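Local coordinates for uncharacterized protein (Borrelia turicatae, PDB 5VJ4) that is of unknown function but is a putative, largely helical surface protein that probably binds lipid in a relapsing fever spirochete, at residues I103-G115 / S133-A145. Sequence-based numbering, arbitrary orientation.
Sequences IDPKLIALLDDFG and SDVIYDRLNKLGA. With SO4 (sulfate ion), chain C; SO4 (sulfate ion), chain F.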
loop_
_atom_site.group_PDB
_atom_site.type_symbol
_atom_site.label_atom_id
_atom_site.label_comp_id
_atom_site.label_asym_id
_atom_site.label_seq_id
_atom_site.Cartn_x
_atom_site.Cartn_y
_atom_site.Cartn_z
ATOM N N ILE A 103 7.019 29.798 10.850
ATOM C CA ILE A 103 7.815 30.968 10.509
ATOM C C ILE A 103 6.948 32.102 10.033
ATOM O O ILE A 103 7.160 33.243 10.438
ATOM C CB ILE A 103 8.877 30.698 9.438
ATOM C CG1 ILE A 103 9.987 29.778 9.977
ATOM C CG2 ILE A 103 9.500 31.993 8.946
ATOM C CD1 ILE A 103 10.454 30.118 11.362
ATOM N N ASP A 104 6.003 31.792 9.158
ATOM C CA ASP A 104 5.116 32.801 8.580
ATOM C C ASP A 104 4.479 33.698 9.618
ATOM O O ASP A 104 3.702 33.241 10.448
ATOM C CB ASP A 104 4.031 32.175 7.735
ATOM C CG ASP A 104 3.108 33.199 7.132
ATOM O OD1 ASP A 104 3.562 34.325 6.836
ATOM O OD2 ASP A 104 1.914 32.896 6.951
ATOM N N PRO A 105 4.812 34.986 9.551
ATOM C CA PRO A 105 4.452 36.011 10.526
ATOM C C PRO A 105 2.967 36.280 10.639
ATOM O O PRO A 105 2.522 36.458 11.758
ATOM C CB PRO A 105 5.215 37.239 10.054
ATOM C CG PRO A 105 6.325 36.690 9.227
ATOM C CD PRO A 105 5.737 35.501 8.538
ATOM N N LYS A 106 2.201 36.300 9.551
ATOM C CA LYS A 106 0.752 36.526 9.732
ATOM C C LYS A 106 0.117 35.382 10.512
ATOM O O LYS A 106 -0.745 35.621 11.357
ATOM C CB LYS A 106 -0.009 36.862 8.442
ATOM C CG LYS A 106 0.711 36.324 7.228
ATOM C CD LYS A 106 0.201 36.977 5.957
ATOM C CE LYS A 106 1.114 36.655 4.773
ATOM N NZ LYS A 106 0.655 37.393 3.561
ATOM N N LEU A 107 0.575 34.159 10.243
ATOM C CA LEU A 107 0.093 32.997 10.973
ATOM C C LEU A 107 0.460 33.075 12.438
ATOM O O LEU A 107 -0.352 32.761 13.295
ATOM C CB LEU A 107 0.641 31.705 10.389
ATOM C CG LEU A 107 0.170 30.406 11.076
ATOM C CD1 LEU A 107 -1.342 30.303 11.174
ATOM C CD2 LEU A 107 0.731 29.208 10.347
ATOM N N ILE A 108 1.681 33.497 12.722
ATOM C CA ILE A 108 2.072 33.649 14.084
ATOM C C ILE A 108 1.176 34.684 14.767
ATOM O O ILE A 108 0.824 34.543 15.928
ATOM C CB ILE A 108 3.495 34.136 14.184
ATOM C CG1 ILE A 108 4.423 33.099 13.574
ATOM C CG2 ILE A 108 3.828 34.486 15.648
ATOM C CD1 ILE A 108 5.824 33.059 14.139
ATOM N N ALA A 109 0.813 35.731 14.046
ATOM C CA ALA A 109 0.018 36.767 14.641
ATOM C C ALA A 109 -1.325 36.200 15.059
ATOM O O ALA A 109 -1.761 36.409 16.198
ATOM C CB ALA A 109 -0.150 37.919 13.693
ATOM N N LEU A 110 -1.946 35.441 14.160
ATOM C CA LEU A 110 -3.211 34.777 14.466
ATOM C C LEU A 110 -3.101 33.821 15.674
ATOM O O LEU A 110 -3.955 33.839 16.565
ATOM C CB LEU A 110 -3.741 34.064 13.233
ATOM C CG LEU A 110 -4.984 33.208 13.388
ATOM C CD1 LEU A 110 -6.180 34.073 13.769
ATOM C CD2 LEU A 110 -5.237 32.429 12.101
ATOM N N LEU A 111 -2.040 33.022 15.724
ATOM C CA LEU A 111 -1.867 32.121 16.857
ATOM C C LEU A 111 -1.716 32.876 18.166
ATOM O O LEU A 111 -2.234 32.427 19.188
ATOM C CB LEU A 111 -0.718 31.125 16.653
ATOM C CG LEU A 111 -0.739 30.174 15.435
ATOM C CD1 LEU A 111 0.581 29.417 15.316
ATOM C CD2 LEU A 111 -1.907 29.197 15.473
ATOM N N ASP A 112 -1.039 34.028 18.124
ATOM C CA ASP A 112 -0.888 34.913 19.293
ATOM C C ASP A 112 -2.240 35.478 19.710
ATOM O O ASP A 112 -2.600 35.440 20.885
ATOM C CB ASP A 112 0.101 36.035 19.003
ATOM C CG ASP A 112 1.555 35.625 19.230
ATOM O OD1 ASP A 112 1.811 34.473 19.644
ATOM O OD2 ASP A 112 2.449 36.476 19.000
ATOM N N ASP A 113 -3.010 35.937 18.731
ATOM C CA ASP A 113 -4.400 36.344 18.956
ATOM C C ASP A 113 -5.246 35.251 19.625
ATOM O O ASP A 113 -6.251 35.554 20.237
ATOM C CB ASP A 113 -5.023 36.716 17.608
ATOM C CG ASP A 113 -6.303 37.494 17.735
ATOM O OD1 ASP A 113 -6.619 37.946 18.859
ATOM O OD2 ASP A 113 -6.984 37.663 16.687
ATOM N N PHE A 114 -4.835 33.989 19.495
ATOM C CA PHE A 114 -5.594 32.840 20.028
ATOM C C PHE A 114 -5.113 32.343 21.390
ATOM O O PHE A 114 -5.821 31.610 22.094
ATOM C CB PHE A 114 -5.554 31.671 19.035
ATOM C CG PHE A 114 -6.537 31.782 17.904
ATOM C CD1 PHE A 114 -7.314 32.932 17.708
ATOM C CD2 PHE A 114 -6.655 30.741 16.986
ATOM C CE1 PHE A 114 -8.212 33.009 16.645
ATOM C CE2 PHE A 114 -7.541 30.832 15.912
ATOM C CZ PHE A 114 -8.329 31.960 15.751
ATOM N N GLY A 115 -3.915 32.747 21.767
ATOM C CA GLY A 115 -3.335 32.288 23.016
ATOM C C GLY A 115 -2.492 31.056 22.840
ATOM O O GLY A 115 -2.199 30.410 23.817
ATOM N N SER A 133 1.402 27.886 4.609
ATOM C CA SER A 133 0.855 28.664 5.714
ATOM C C SER A 133 -0.475 29.267 5.361
ATOM O O SER A 133 -1.332 29.351 6.220
ATOM C CB SER A 133 1.800 29.760 6.079
ATOM O OG SER A 133 3.123 29.257 6.137
ATOM N N ASP A 134 -0.657 29.666 4.101
ATOM C CA ASP A 134 -1.912 30.230 3.646
ATOM C C ASP A 134 -3.069 29.253 3.941
ATOM O O ASP A 134 -4.120 29.642 4.506
ATOM C CB ASP A 134 -1.830 30.626 2.161
ATOM N N VAL A 135 -2.848 27.981 3.619
ATOM C CA VAL A 135 -3.890 26.957 3.778
ATOM C C VAL A 135 -4.320 26.782 5.250
ATOM O O VAL A 135 -5.522 26.808 5.576
ATOM C CB VAL A 135 -3.447 25.609 3.186
ATOM C CG1 VAL A 135 -4.506 24.552 3.431
ATOM C CG2 VAL A 135 -3.175 25.742 1.696
ATOM N N ILE A 136 -3.340 26.630 6.139
ATOM C CA ILE A 136 -3.676 26.390 7.536
ATOM C C ILE A 136 -4.177 27.656 8.226
ATOM O O ILE A 136 -4.996 27.592 9.149
ATOM C CB ILE A 136 -2.570 25.652 8.309
ATOM C CG1 ILE A 136 -1.395 26.526 8.485
ATOM C CG2 ILE A 136 -2.161 24.314 7.667
ATOM C CD1 ILE A 136 -1.466 26.974 9.905
ATOM N N TYR A 137 -3.715 28.813 7.745
ATOM C CA TYR A 137 -4.276 30.113 8.170
ATOM C C TYR A 137 -5.759 30.188 7.805
ATOM O O TYR A 137 -6.598 30.493 8.668
ATOM C CB TYR A 137 -3.507 31.313 7.568
ATOM C CG TYR A 137 -4.006 32.685 8.038
ATOM C CD1 TYR A 137 -3.409 33.350 9.113
ATOM C CD2 TYR A 137 -5.085 33.300 7.417
ATOM C CE1 TYR A 137 -3.898 34.568 9.567
ATOM C CE2 TYR A 137 -5.568 34.527 7.856
ATOM C CZ TYR A 137 -4.978 35.148 8.928
ATOM O OH TYR A 137 -5.457 36.362 9.345
ATOM N N ASP A 138 -6.063 29.914 6.527
ATOM C CA ASP A 138 -7.447 29.948 6.063
ATOM C C ASP A 138 -8.336 29.072 6.919
ATOM O O ASP A 138 -9.434 29.497 7.283
ATOM C CB ASP A 138 -7.558 29.550 4.587
ATOM C CG ASP A 138 -6.953 30.587 3.650
ATOM O OD1 ASP A 138 -7.284 31.780 3.796
ATOM O OD2 ASP A 138 -6.159 30.211 2.758
ATOM N N ARG A 139 -7.847 27.876 7.272
ATOM C CA ARG A 139 -8.648 26.954 8.056
ATOM C C ARG A 139 -8.822 27.488 9.452
ATOM O O ARG A 139 -9.963 27.682 9.888
ATOM C CB ARG A 139 -8.057 25.547 8.079
ATOM C CG ARG A 139 -9.005 24.480 8.601
ATOM C CD ARG A 139 -10.044 24.060 7.555
ATOM N NE ARG A 139 -10.712 22.807 7.944
ATOM C CZ ARG A 139 -11.760 22.678 8.778
ATOM N NH1 ARG A 139 -12.324 23.718 9.364
ATOM N NH2 ARG A 139 -12.261 21.484 9.029
ATOM N N LEU A 140 -7.704 27.762 10.137
ATOM C CA LEU A 140 -7.767 28.106 11.569
ATOM C C LEU A 140 -8.566 29.379 11.855
ATOM O O LEU A 140 -9.177 29.539 12.913
ATOM C CB LEU A 140 -6.372 28.217 12.159
ATOM C CG LEU A 140 -5.548 26.939 12.263
ATOM C CD1 LEU A 140 -4.239 27.189 13.002
ATOM C CD2 LEU A 140 -6.351 25.885 12.987
ATOM N N ASN A 141 -8.577 30.272 10.882
ATOM C CA ASN A 141 -9.167 31.566 11.049
ATOM C C ASN A 141 -10.668 31.464 11.269
ATOM O O ASN A 141 -11.188 32.006 12.247
ATOM C CB ASN A 141 -8.839 32.395 9.816
ATOM C CG ASN A 141 -9.117 33.853 9.995
ATOM O OD1 ASN A 141 -9.036 34.404 11.108
ATOM N ND2 ASN A 141 -9.447 34.495 8.887
ATOM N N LYS A 142 -11.330 30.722 10.385
ATOM C CA LYS A 142 -12.771 30.551 10.418
ATOM C C LYS A 142 -13.318 29.768 11.626
ATOM O O LYS A 142 -14.526 29.566 11.694
ATOM C CB LYS A 142 -13.231 29.897 9.105
ATOM C CG LYS A 142 -13.391 30.878 7.948
ATOM C CD LYS A 142 -14.280 30.330 6.838
ATOM C CE LYS A 142 -15.112 31.432 6.180
ATOM N NZ LYS A 142 -16.085 30.889 5.186
ATOM N N LEU A 143 -12.455 29.367 12.574
ATOM C CA LEU A 143 -12.826 28.448 13.648
ATOM C C LEU A 143 -12.843 28.975 15.084
ATOM O O LEU A 143 -13.629 28.496 15.932
ATOM C CB LEU A 143 -11.936 27.204 13.600
ATOM C CG LEU A 143 -12.356 26.006 12.746
ATOM C CD1 LEU A 143 -11.235 24.981 12.835
ATOM C CD2 LEU A 143 -13.703 25.381 13.132
ATOM N N GLY A 144 -11.945 29.890 15.401
ATOM C CA GLY A 144 -11.988 30.456 16.730
ATOM C C GLY A 144 -11.169 29.723 17.755
ATOM O O GLY A 144 -11.161 28.499 17.796
ATOM N N ALA A 145 -10.503 30.513 18.598
ATOM C CA ALA A 145 -9.508 30.045 19.550
ATOM C C ALA A 145 -9.954 28.908 20.465
ATOM O O ALA A 145 -9.154 28.008 20.749
ATOM C CB ALA A 145 -8.967 31.206 20.377
HETATM S S SO4 C . 6.185 28.347 7.385
HETATM O O1 SO4 C . 5.644 27.066 6.887
HETATM O O2 SO4 C . 5.405 28.782 8.562
HETATM O O3 SO4 C . 7.548 28.112 7.855
HETATM O O4 SO4 C . 6.136 29.372 6.300
HETATM S S SO4 F . -15.800 21.598 12.318
HETATM O O1 SO4 F . -17.237 21.799 12.037
HETATM O O2 SO4 F . -15.608 20.312 13.028
HETATM O O3 SO4 F . -15.261 22.609 13.257
HETATM O O4 SO4 F . -15.145 21.646 10.982
#
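Asp104 meets Ser133 where two short helices begin, 105-114 and 133-141, nearly parallel neighbours crossing at 25° in an all-helical fold, with helix 118-128 linking them. Asp104, the N-cap of its helix, leans its side chain along Ser133, OD2 3.3 Å from Ser133 CB and Asp104 CB beside Ser133 OG. A sulfate ion, probably from the crystallisation liquor, lies beside them: its O2 accepts the backbone N-H groups of Ile103 and Asp104, the latter almost straight at 170°, while Ser133 OG comes within 3.0 Å of its O4. Lys106 O and Leu107 CA lie at the edge of the Tyr137 ring. The Leu107 side chain crosses Ile136 at about a right angle; both are buried, and Ile124 of helix 118-128 also packs on Ile136. Leu110 CG swings away from the backbone N (chi1 174°), which brings Leu110 CD2 to 3.6 Å from Tyr137 CE1, oblique to the ring; CD1 meets Asn141 OD1. Leu111 CD2 touches Leu140 CD1. Phe114 finishes the interface before the Schellman turn at Gly115: Leu110 CG lies over one ring face near the rim; over the opposite face Ala145 N sits at the centre and Gly144 C nearer the rim, with Ala145 CB 3.5 Å from Phe114 CG. Leu140 O sits in the ring plane, 3.7 Å from Phe114 CE2.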